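Local coordinates for protein putative neuraminyllactose-binding hemagglutinin homolog (Helicobacter pylori, PDB 3BGH) that probably acts as an outer-membrane lipoprotein adhesin, a putative neuraminyllactose-binding hemagglutinin homolog (HpaA), at residues L21-P26 / K58-S63; F148-S153 / Y198-V203; L109-E114 / E122-M127; A157-V162 / K182-D187. One frame throughout, in Å; residues are numbered along the deposited sequence.

Interaction 1. Residues L21-P26 / K58-S63; sequences LHFHYP and KEFEKS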
# COMPACT_ATOMS: atom_id res chain seq x y z
N LEU A 21 17.26 -11.15 8.33
CA LEU A 21 15.84 -11.37 8.15
C LEU A 21 15.35 -12.18 9.33
O LEU A 21 16.07 -13.02 9.85
CB LEU A 21 15.58 -12.11 6.86
CG LEU A 21 15.56 -11.32 5.56
CD1 LEU A 21 15.25 -12.28 4.40
CD2 LEU A 21 14.54 -10.21 5.63
N HIS A 22 14.13 -11.92 9.79
CA HIS A 22 13.60 -12.73 10.87
C HIS A 22 12.12 -13.00 10.76
O HIS A 22 11.33 -12.50 11.56
CB HIS A 22 13.96 -12.16 12.24
CG HIS A 22 13.84 -13.16 13.34
ND1 HIS A 22 12.98 -13.00 14.41
CD2 HIS A 22 14.45 -14.36 13.53
CE1 HIS A 22 13.08 -14.05 15.21
NE2 HIS A 22 13.97 -14.88 14.70
N PHE A 23 11.76 -13.82 9.77
CA PHE A 23 10.36 -14.14 9.54
C PHE A 23 9.95 -15.34 10.43
O PHE A 23 9.66 -16.42 9.95
CB PHE A 23 10.10 -14.31 8.03
CG PHE A 23 10.49 -13.07 7.19
CD1 PHE A 23 10.78 -11.84 7.80
CD2 PHE A 23 10.54 -13.13 5.80
CE1 PHE A 23 11.13 -10.71 7.04
CE2 PHE A 23 10.88 -12.00 5.03
CZ PHE A 23 11.16 -10.80 5.65
N HIS A 24 9.94 -15.11 11.75
CA HIS A 24 9.55 -16.14 12.75
C HIS A 24 8.94 -15.46 13.99
O HIS A 24 9.53 -14.54 14.57
CB HIS A 24 10.74 -17.07 13.11
CG HIS A 24 10.41 -18.19 14.08
ND1 HIS A 24 10.74 -18.14 15.43
CD2 HIS A 24 9.81 -19.39 13.89
CE1 HIS A 24 10.34 -19.25 16.02
NE2 HIS A 24 9.77 -20.03 15.11
N TYR A 25 7.74 -15.89 14.37
CA TYR A 25 7.09 -15.35 15.55
C TYR A 25 6.91 -16.56 16.46
O TYR A 25 6.40 -17.58 15.99
CB TYR A 25 5.75 -14.69 15.14
CG TYR A 25 4.80 -14.36 16.28
CD1 TYR A 25 5.06 -13.28 17.14
CD2 TYR A 25 3.64 -15.12 16.51
CE1 TYR A 25 4.21 -12.97 18.20
CE2 TYR A 25 2.76 -14.81 17.58
CZ TYR A 25 3.06 -13.72 18.42
OH TYR A 25 2.23 -13.35 19.47
N PRO A 26 7.37 -16.48 17.73
CA PRO A 26 7.25 -17.70 18.56
C PRO A 26 5.80 -18.05 18.91
O PRO A 26 5.15 -17.32 19.66
CB PRO A 26 8.06 -17.34 19.81
CG PRO A 26 8.04 -15.83 19.88
CD PRO A 26 8.01 -15.36 18.45
N LYS A 58 9.35 -14.27 -1.25
CA LYS A 58 9.22 -15.73 -1.14
C LYS A 58 9.35 -16.22 0.31
O LYS A 58 8.55 -17.02 0.78
CB LYS A 58 10.25 -16.43 -2.04
CG LYS A 58 9.79 -16.57 -3.49
CD LYS A 58 10.95 -16.36 -4.51
CE LYS A 58 10.46 -16.53 -5.96
NZ LYS A 58 11.45 -16.06 -7.04
N GLU A 59 10.35 -15.72 1.02
CA GLU A 59 10.62 -16.18 2.35
C GLU A 59 9.58 -15.64 3.36
O GLU A 59 9.18 -16.33 4.30
CB GLU A 59 12.06 -15.81 2.67
CG GLU A 59 12.36 -15.33 4.04
CD GLU A 59 13.08 -16.34 4.86
OE1 GLU A 59 12.71 -17.54 4.78
OE2 GLU A 59 14.01 -15.93 5.61
N PHE A 60 9.13 -14.40 3.13
CA PHE A 60 7.96 -13.83 3.81
C PHE A 60 6.68 -14.66 3.54
O PHE A 60 5.93 -14.95 4.47
CB PHE A 60 7.79 -12.36 3.37
CG PHE A 60 6.86 -11.56 4.22
CD1 PHE A 60 7.36 -10.59 5.10
CD2 PHE A 60 5.49 -11.70 4.11
CE1 PHE A 60 6.49 -9.81 5.88
CE2 PHE A 60 4.63 -10.93 4.89
CZ PHE A 60 5.12 -9.98 5.76
N GLU A 61 6.41 -15.03 2.30
CA GLU A 61 5.24 -15.89 2.00
C GLU A 61 5.37 -17.32 2.55
O GLU A 61 4.37 -17.91 2.94
CB GLU A 61 4.98 -16.01 0.51
CG GLU A 61 4.36 -14.81 -0.12
CD GLU A 61 4.47 -14.83 -1.65
OE1 GLU A 61 5.17 -15.69 -2.22
OE2 GLU A 61 3.85 -13.98 -2.28
N LYS A 62 6.59 -17.87 2.54
CA LYS A 62 6.83 -19.25 2.98
C LYS A 62 6.71 -19.32 4.49
O LYS A 62 6.09 -20.23 5.01
CB LYS A 62 8.20 -19.79 2.49
CG LYS A 62 8.92 -20.82 3.47
CD LYS A 62 10.20 -21.49 2.86
CE LYS A 62 11.27 -21.86 3.93
NZ LYS A 62 11.99 -20.62 4.46
N SER A 63 7.29 -18.37 5.20
CA SER A 63 7.22 -18.40 6.64
C SER A 63 5.80 -18.31 7.21
O SER A 63 5.49 -19.00 8.16
CB SER A 63 8.12 -17.34 7.24
OG SER A 63 9.43 -17.54 6.75

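Interaction 2. Residues F148-S153 / Y198-V203; sequences FGIDVS and YHKVMV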
# COMPACT_ATOMS: atom_id res chain seq x y z
N PHE A 148 -10.49 -10.26 6.89
CA PHE A 148 -9.82 -9.65 8.03
C PHE A 148 -8.53 -9.03 7.48
O PHE A 148 -7.77 -9.69 6.79
CB PHE A 148 -9.56 -10.69 9.15
CG PHE A 148 -8.51 -10.27 10.16
CD1 PHE A 148 -7.24 -10.81 10.11
CD2 PHE A 148 -8.81 -9.35 11.17
CE1 PHE A 148 -6.24 -10.45 11.05
CE2 PHE A 148 -7.82 -8.94 12.12
CZ PHE A 148 -6.53 -9.51 12.06
N GLY A 149 -8.34 -7.75 7.76
CA GLY A 149 -7.22 -7.00 7.22
C GLY A 149 -6.14 -6.68 8.24
O GLY A 149 -6.41 -6.49 9.42
N ILE A 150 -4.89 -6.67 7.78
CA ILE A 150 -3.83 -6.13 8.56
C ILE A 150 -3.18 -5.09 7.69
O ILE A 150 -2.72 -5.39 6.57
CB ILE A 150 -2.82 -7.18 9.00
CG1 ILE A 150 -3.52 -8.45 9.48
CG2 ILE A 150 -1.93 -6.62 10.07
CD1 ILE A 150 -3.50 -9.60 8.46
N ASP A 151 -3.23 -3.87 8.16
CA ASP A 151 -2.52 -2.76 7.59
C ASP A 151 -1.05 -2.86 8.02
O ASP A 151 -0.72 -2.95 9.23
CB ASP A 151 -3.14 -1.47 8.14
CG ASP A 151 -2.46 -0.21 7.62
OD1 ASP A 151 -1.45 -0.25 6.88
OD2 ASP A 151 -2.94 0.87 7.99
N VAL A 152 -0.16 -2.81 7.03
CA VAL A 152 1.26 -2.90 7.29
C VAL A 152 1.97 -1.63 6.82
O VAL A 152 3.16 -1.62 6.61
CB VAL A 152 1.92 -4.15 6.58
CG1 VAL A 152 1.46 -5.48 7.22
CG2 VAL A 152 1.69 -4.11 5.03
N SER A 153 1.24 -0.54 6.65
CA SER A 153 1.86 0.72 6.25
C SER A 153 2.39 1.54 7.44
O SER A 153 2.13 1.21 8.59
CB SER A 153 0.87 1.52 5.44
OG SER A 153 -0.08 2.11 6.31
N TYR A 198 6.34 -8.56 9.37
CA TYR A 198 6.08 -9.98 9.55
C TYR A 198 5.53 -10.22 10.96
O TYR A 198 4.52 -10.89 11.11
CB TYR A 198 7.33 -10.84 9.32
CG TYR A 198 6.98 -12.32 9.41
CD1 TYR A 198 6.61 -13.04 8.29
CD2 TYR A 198 6.96 -12.97 10.64
CE1 TYR A 198 6.29 -14.39 8.39
CE2 TYR A 198 6.63 -14.31 10.75
CZ TYR A 198 6.29 -15.01 9.63
OH TYR A 198 5.95 -16.34 9.76
N HIS A 199 6.19 -9.66 11.97
CA HIS A 199 5.77 -9.73 13.36
C HIS A 199 4.30 -9.25 13.50
O HIS A 199 3.47 -10.02 13.96
CB HIS A 199 6.74 -8.95 14.28
CG HIS A 199 6.36 -8.93 15.73
ND1 HIS A 199 6.67 -9.96 16.61
CD2 HIS A 199 5.74 -7.98 16.48
CE1 HIS A 199 6.24 -9.66 17.82
NE2 HIS A 199 5.67 -8.46 17.77
N LYS A 200 3.99 -8.01 13.05
CA LYS A 200 2.62 -7.51 13.07
C LYS A 200 1.58 -8.41 12.39
O LYS A 200 0.48 -8.57 12.94
CB LYS A 200 2.51 -6.08 12.50
CG LYS A 200 1.11 -5.47 12.71
CD LYS A 200 0.89 -4.12 11.97
CE LYS A 200 -0.42 -3.44 12.40
NZ LYS A 200 -0.62 -2.04 11.88
N VAL A 201 1.90 -8.99 11.22
CA VAL A 201 0.91 -9.88 10.56
C VAL A 201 0.60 -11.13 11.44
O VAL A 201 -0.56 -11.47 11.69
CB VAL A 201 1.32 -10.33 9.08
CG1 VAL A 201 0.36 -11.33 8.55
CG2 VAL A 201 1.33 -9.14 8.14
N MET A 202 1.64 -11.80 11.88
CA MET A 202 1.46 -13.01 12.66
C MET A 202 0.68 -12.74 13.95
O MET A 202 -0.17 -13.53 14.31
CB MET A 202 2.80 -13.67 12.95
CG MET A 202 3.36 -14.50 11.78
SD MET A 202 2.29 -15.82 11.25
CE MET A 202 2.12 -16.73 12.77
N VAL A 203 0.98 -11.64 14.65
CA VAL A 203 0.28 -11.28 15.89
C VAL A 203 -1.20 -11.01 15.65
O VAL A 203 -2.06 -11.43 16.42
CB VAL A 203 0.87 -10.00 16.52
CG1 VAL A 203 -0.03 -9.48 17.63
CG2 VAL A 203 2.27 -10.25 17.10

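Interaction 3. Residues L109-E114 / E122-M127; sequences LEDIVE and EKVIDM. With SO4 (sulfate ion), chain E.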
# COMPACT_ATOMS: atom_id res chain seq x y z
N LEU A 109 8.99 2.73 0.56
CA LEU A 109 9.35 4.03 0.02
C LEU A 109 10.64 4.48 0.67
O LEU A 109 10.85 4.30 1.86
CB LEU A 109 8.26 5.04 0.30
CG LEU A 109 7.00 4.97 -0.57
CD1 LEU A 109 6.19 3.69 -0.38
CD2 LEU A 109 6.17 6.16 -0.22
N GLU A 110 11.51 5.06 -0.14
CA GLU A 110 12.85 5.41 0.30
C GLU A 110 12.98 6.92 0.36
O GLU A 110 12.30 7.63 -0.38
CB GLU A 110 13.90 4.81 -0.65
CG GLU A 110 13.97 3.28 -0.51
CD GLU A 110 14.99 2.62 -1.41
OE1 GLU A 110 15.48 3.26 -2.36
OE2 GLU A 110 15.31 1.43 -1.15
N ASP A 111 13.84 7.37 1.28
CA ASP A 111 14.33 8.75 1.29
C ASP A 111 13.22 9.77 1.58
O ASP A 111 12.96 10.70 0.81
CB ASP A 111 15.11 9.09 -0.01
CG ASP A 111 16.45 8.33 -0.12
OD1 ASP A 111 17.07 7.99 0.91
OD2 ASP A 111 16.89 8.07 -1.26
N ILE A 112 12.58 9.58 2.73
CA ILE A 112 11.63 10.55 3.26
C ILE A 112 12.36 11.24 4.41
O ILE A 112 13.04 10.57 5.22
CB ILE A 112 10.36 9.84 3.77
CG1 ILE A 112 9.78 8.91 2.71
CG2 ILE A 112 9.31 10.83 4.16
CD1 ILE A 112 8.38 8.42 3.05
N VAL A 113 12.24 12.57 4.45
CA VAL A 113 12.85 13.42 5.47
C VAL A 113 11.84 13.84 6.55
O VAL A 113 10.68 14.12 6.26
CB VAL A 113 13.52 14.68 4.81
CG1 VAL A 113 13.86 15.77 5.83
CG2 VAL A 113 14.80 14.27 4.05
N GLU A 114 12.29 13.87 7.79
CA GLU A 114 11.49 14.33 8.89
C GLU A 114 12.26 15.50 9.50
O GLU A 114 13.27 15.30 10.22
CB GLU A 114 11.29 13.22 9.94
CG GLU A 114 10.41 12.05 9.53
CD GLU A 114 10.19 11.04 10.66
OE1 GLU A 114 11.03 10.96 11.61
OE2 GLU A 114 9.17 10.33 10.61
N GLU A 122 16.85 16.17 12.66
CA GLU A 122 16.39 15.87 11.34
C GLU A 122 16.81 14.45 10.99
O GLU A 122 17.92 14.01 11.33
CB GLU A 122 16.99 16.84 10.33
CG GLU A 122 16.63 16.55 8.89
CD GLU A 122 16.98 17.69 8.00
OE1 GLU A 122 17.04 17.53 6.76
OE2 GLU A 122 17.21 18.78 8.55
N LYS A 123 15.92 13.70 10.37
CA LYS A 123 16.28 12.37 9.95
C LYS A 123 15.70 12.02 8.60
O LYS A 123 14.68 12.61 8.20
CB LYS A 123 15.94 11.32 11.01
CG LYS A 123 14.74 11.61 11.83
CD LYS A 123 14.80 10.87 13.14
CE LYS A 123 13.64 11.30 14.05
NZ LYS A 123 13.64 10.67 15.41
N VAL A 124 16.40 11.15 7.87
CA VAL A 124 15.89 10.58 6.64
C VAL A 124 15.50 9.15 6.97
O VAL A 124 16.17 8.50 7.80
CB VAL A 124 16.93 10.64 5.55
CG1 VAL A 124 16.38 10.16 4.17
CG2 VAL A 124 17.49 12.07 5.46
N ILE A 125 14.39 8.68 6.41
CA ILE A 125 13.86 7.35 6.74
C ILE A 125 13.42 6.62 5.48
O ILE A 125 13.25 7.23 4.43
CB ILE A 125 12.62 7.42 7.66
CG1 ILE A 125 11.39 7.90 6.88
CG2 ILE A 125 12.86 8.26 8.90
CD1 ILE A 125 10.13 7.84 7.63
N ASP A 126 13.25 5.31 5.59
CA ASP A 126 12.46 4.54 4.66
C ASP A 126 11.15 4.17 5.38
O ASP A 126 11.13 4.09 6.60
CB ASP A 126 13.21 3.29 4.22
CG ASP A 126 14.31 3.59 3.22
OD1 ASP A 126 14.35 4.74 2.70
OD2 ASP A 126 15.14 2.67 2.96
N MET A 127 10.08 3.97 4.63
CA MET A 127 8.76 3.74 5.22
C MET A 127 7.93 2.85 4.33
O MET A 127 7.92 3.03 3.11
CB MET A 127 8.02 5.08 5.44
CG MET A 127 6.67 4.97 6.23
SD MET A 127 5.75 6.56 6.48
CE MET A 127 5.24 6.82 4.83
S SO4 E . 14.95 9.64 18.03
O1 SO4 E . 14.73 8.92 19.28
O2 SO4 E . 13.95 10.69 17.85
O3 SO4 E . 16.28 10.24 18.07
O4 SO4 E . 14.91 8.70 16.91

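Interaction 4. Residues A157-V162 / K182-D187; sequences AVIERV and KETDHD. With SO4 (sulfate ion), chain E.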
# COMPACT_ATOMS: atom_id res chain seq x y z
N ALA A 157 12.11 3.00 9.14
CA ALA A 157 13.49 2.81 9.53
C ALA A 157 14.30 4.05 9.22
O ALA A 157 14.30 4.57 8.12
CB ALA A 157 14.06 1.61 8.82
N VAL A 158 15.03 4.51 10.22
CA VAL A 158 15.91 5.65 10.05
C VAL A 158 17.17 5.22 9.30
O VAL A 158 17.81 4.24 9.67
CB VAL A 158 16.29 6.24 11.38
CG1 VAL A 158 17.23 7.41 11.18
CG2 VAL A 158 15.03 6.67 12.09
N ILE A 159 17.49 5.95 8.23
CA ILE A 159 18.70 5.70 7.47
C ILE A 159 19.78 6.76 7.72
O ILE A 159 20.97 6.47 7.63
CB ILE A 159 18.44 5.55 5.96
CG1 ILE A 159 17.58 6.68 5.42
CG2 ILE A 159 17.79 4.21 5.70
CD1 ILE A 159 17.27 6.55 3.92
N GLU A 160 19.35 7.97 8.06
CA GLU A 160 20.25 9.09 8.20
C GLU A 160 19.78 10.04 9.32
O GLU A 160 18.59 10.40 9.38
CB GLU A 160 20.32 9.80 6.85
CG GLU A 160 21.41 10.82 6.68
CD GLU A 160 21.51 11.27 5.22
OE1 GLU A 160 21.44 10.39 4.34
OE2 GLU A 160 21.63 12.50 4.96
N ARG A 161 20.70 10.40 10.21
CA ARG A 161 20.47 11.49 11.19
C ARG A 161 21.41 12.66 10.91
O ARG A 161 22.54 12.46 10.50
CB ARG A 161 20.70 11.00 12.61
CG ARG A 161 20.12 9.63 12.83
CD ARG A 161 20.30 9.16 14.21
NE ARG A 161 19.18 8.33 14.62
CZ ARG A 161 18.07 8.80 15.18
NH1 ARG A 161 17.93 10.11 15.41
NH2 ARG A 161 17.10 7.96 15.53
N VAL A 162 20.93 13.88 11.14
CA VAL A 162 21.76 15.07 11.00
C VAL A 162 22.31 15.47 12.37
O VAL A 162 21.55 15.86 13.26
CB VAL A 162 20.99 16.24 10.34
CG1 VAL A 162 21.87 17.50 10.29
CG2 VAL A 162 20.53 15.85 8.93
N LYS A 182 24.46 9.37 10.52
CA LYS A 182 24.22 8.71 9.24
C LYS A 182 24.09 7.18 9.44
O LYS A 182 24.99 6.42 9.06
CB LYS A 182 25.32 9.07 8.23
CG LYS A 182 25.04 8.60 6.81
CD LYS A 182 26.31 8.55 5.98
CE LYS A 182 26.26 7.42 4.96
NZ LYS A 182 27.46 7.43 4.07
N GLU A 183 22.95 6.77 10.00
CA GLU A 183 22.71 5.39 10.51
C GLU A 183 23.06 4.20 9.59
O GLU A 183 24.10 3.57 9.81
CB GLU A 183 21.29 5.25 11.08
CG GLU A 183 20.95 6.30 12.13
CD GLU A 183 20.57 5.70 13.47
OE1 GLU A 183 19.38 5.81 13.86
OE2 GLU A 183 21.46 5.13 14.13
N THR A 184 22.21 3.88 8.60
CA THR A 184 22.42 2.67 7.76
C THR A 184 22.47 2.87 6.20
O THR A 184 22.90 3.93 5.71
CB THR A 184 21.44 1.47 8.17
OG1 THR A 184 20.07 1.80 7.87
CG2 THR A 184 21.59 1.09 9.66
N ASP A 185 22.11 1.83 5.45
CA ASP A 185 21.73 1.97 4.04
C ASP A 185 20.36 1.28 3.81
O ASP A 185 19.77 0.71 4.74
CB ASP A 185 22.80 1.41 3.08
CG ASP A 185 22.88 -0.12 3.08
OD1 ASP A 185 23.54 -0.65 2.14
OD2 ASP A 185 22.30 -0.77 4.00
N HIS A 186 19.88 1.35 2.57
CA HIS A 186 18.58 0.82 2.22
C HIS A 186 18.33 -0.66 2.57
O HIS A 186 17.34 -0.95 3.26
CB HIS A 186 18.24 1.13 0.76
CG HIS A 186 18.29 2.59 0.44
ND1 HIS A 186 17.73 3.55 1.26
CD2 HIS A 186 18.83 3.26 -0.60
CE1 HIS A 186 17.92 4.74 0.74
NE2 HIS A 186 18.59 4.60 -0.39
N ASP A 187 19.20 -1.58 2.16
CA ASP A 187 18.88 -3.01 2.32
C ASP A 187 18.73 -3.43 3.76
O ASP A 187 17.87 -4.24 4.09
CB ASP A 187 19.81 -3.93 1.53
CG ASP A 187 19.43 -4.00 0.05
OD1 ASP A 187 18.65 -4.93 -0.35
OD2 ASP A 187 19.87 -3.09 -0.69
S SO4 E . 14.95 9.64 18.03
O1 SO4 E . 14.73 8.92 19.28
O2 SO4 E . 13.95 10.69 17.85
O3 SO4 E . 16.28 10.24 18.07
O4 SO4 E . 14.91 8.70 16.91

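Interaction 1. Residues L21-P26 / K58-S63
Glu59, on helix 54-73, meets the loop 21-26 with its aliphatic part first: CG lies 3.4 Å from Phe23 CD2, approaching the ring obliquely. A bend at chi2 (106°) then turns the carboxylate away from the ring. Beyond the bend, OE2 comes alongside Leu21 CD1 as the two side chains run past each other in opposite directions, while OE1 forms a salt bridge with Lys62 NZ one helical turn on, 3.2 Å away. This pairing within the helix probably offsets the charge of a carboxylate set beside leucine and phenylalanine carbons.

Phe60 follows with the aromatic part of the contact. Its CB packs 3.5 Å from Phe23 CE2, and with CG anti to the backbone N (chi1 -165°) its ring swings out so that an edge, led by CD1, is directed at one face of Phe23. The pair is T-shaped, with planes at 76° and centroids 5.2 Å apart. Phe23 itself is the centre of an inverse gamma turn, closed by a weak bond from His24 N to His22 O, which kinks the loop where its side chain faces the helix. Tyr198 of helix 186-208 meets both rings, nearly parallel to Phe23 and edge-to-face with Phe60, so the loop residue is packed among aromatic groups from two helices.

At Ser63, CB sits close to Phe23 O and OG lies 3.5 Å from Phe23 CB. The hydroxyl donates to Glu59 O at 2.7 Å; that carbonyl also accepts the helical bond from Ser63 N, and the two donors approach from opposite faces of its plane.

Interaction 2. Residues F148-S153 / Y198-V203
This is a helix-on-sheet contact in which helix 186-208 packs along strand 144-161, an outermost strand of the sheet within the chain. The short segments run nearly antiparallel, at 157°, with their axes 8.9 Å apart. Its apolar part is made by branched side chains: Val152 CG1 packs 3.8 Å from Val201 CG2, and Ile150 CD1 stands 4.2 Å from Val201 CG1, so both methyls of Val201 are used. Ile150 also turns CG2 toward Lys200 CG as the two side chains slide past each other.

Lys200 supplies the polar link. With every torsion near 180°, its extended chain reaches out from the helix across to the strand and carries NZ to Asp151 O, where it donates a hydrogen bond of 2.8 Å, tilted 22° from the carbonyl plane. The ammonium group therefore binds the backbone, and the Asp151 carboxylate is occupied differently: OD1 accepts from Ser153 N at 2.7 Å in an Asx turn and from Ser153 OG on its syn side. These two bonds fix the carboxylate's rotation where the strand gives way to a loop. Val201 also touches Leu64 of helix 54-73 and Leu132 of strand 123-137, and backbone bonds from Phe148 and Ile150 join their strand to strand 123-137.

Interaction 3. Residues L109-E114 / E122-M127
Asp126 points its carboxylate back across the hairpin to the strand segment 109-114. Its CB lies 3.5 Å from Leu109 O, CG comes next to Glu110 CA and CG, and OD1 ends 3.0 Å from Asp111 N, whose hydrogen bond meets it nearly along the C-O axis. OD2 passes Glu110 CG and takes a further hydrogen bond from His186 ND1 at the start of helix 186-208. The Asp126 and Glu110 carboxylates lie side by side with planes 12° apart, OD2 and OE2 separated by 4.3 Å, a closeness that these donors may ease on the Asp126 side.

The Asp126-Asp111 bond sits at a G1 beta bulge in this antiparallel hairpin: Asp111 and Ile112 both face Ile125, with Asp111 in a left-handed backbone conformation (phi 66°, psi 57°), and Ile112 N gives Ile125 O a nearly straight bond of 3.0 Å. Regular pairing flanks it, Leu109 with Met127 before and Val113 with Val124 after. Val113 CG2 and Val124 CG2 touch at 3.8 Å on one sheet face; Ile112 CD1 meets Met127 CE at 3.9 Å on the other. There too, Glu114 OE1 runs beside Lys123 CE, but Glu114 OE2 pairs with Lys156, whereas Lys123 NZ binds a sulfate.

Interaction 4. Residues A157-V162 / K182-D187
Val158 CG1 rests 3.8 Å from Glu183 OE1, giving that carboxylate oxygen an aliphatic neighbour at the start of the contact. Ile159 then makes both backbone and side-chain contacts. Its carbonyl oxygen accepts from Thr184 N at 3.0 Å, an angled bond (139° at the hydrogen), while CG2 passes Thr184 OG1 and CD1 arrives at the edge of the His186 imidazole, 3.7 Å from CE1. The position of CG1 between the backbone N and carbonyl carbon (chi1 49°) directs CD1 to this ring. At Glu160 the backbones come close, its CA lying 4.1 Å from Lys182 CA.

Arg161 supplies the charged part. Its CG and CD pack against Glu183 CG as the two side chains cross at a slant, and NE makes a short salt bridge of 2.6 Å to Glu183 OE1, nearly straight and in the guanidinium plane, yet meeting the carboxylate from above its own plane. The rest of the guanidinium binds a sulfate that Lys123 also holds, NH2 to O4 at 2.7 Å and NH1 weakly to O3. The sulfate probably came from the crystallisation liquor. Ile159 and Glu160 both face Val124, forming a classic beta bulge at the end of an outermost strand of the sheet, beside the N-cap residue Asp185 of helix 186-208.

How the interactions relate
Two neighbouring pairs of contacts lie along an elongated alpha/beta fold. Interactions 1 and 2, with centres 13 Å apart, touch through Tyr198 and Tyr25 and join the early loop, helix 54-73, helix 186-208 and the sheet near the chain's centre. Interactions 3 and 4, with centres 8 Å apart, occupy a distal end of the same sheet, their centres 25 and 26 Å from the centre of the chain; strands 123-137 and 144-161 connect them, and both reach the sulfate. Interactions 2 and 4, their centres 24 Å apart, share one strand and one helix, which thus link core and distal end. Along the chain interaction 1 comes first, then interaction 3, then interaction 2, with both segments of interaction 4 between those of interaction 2.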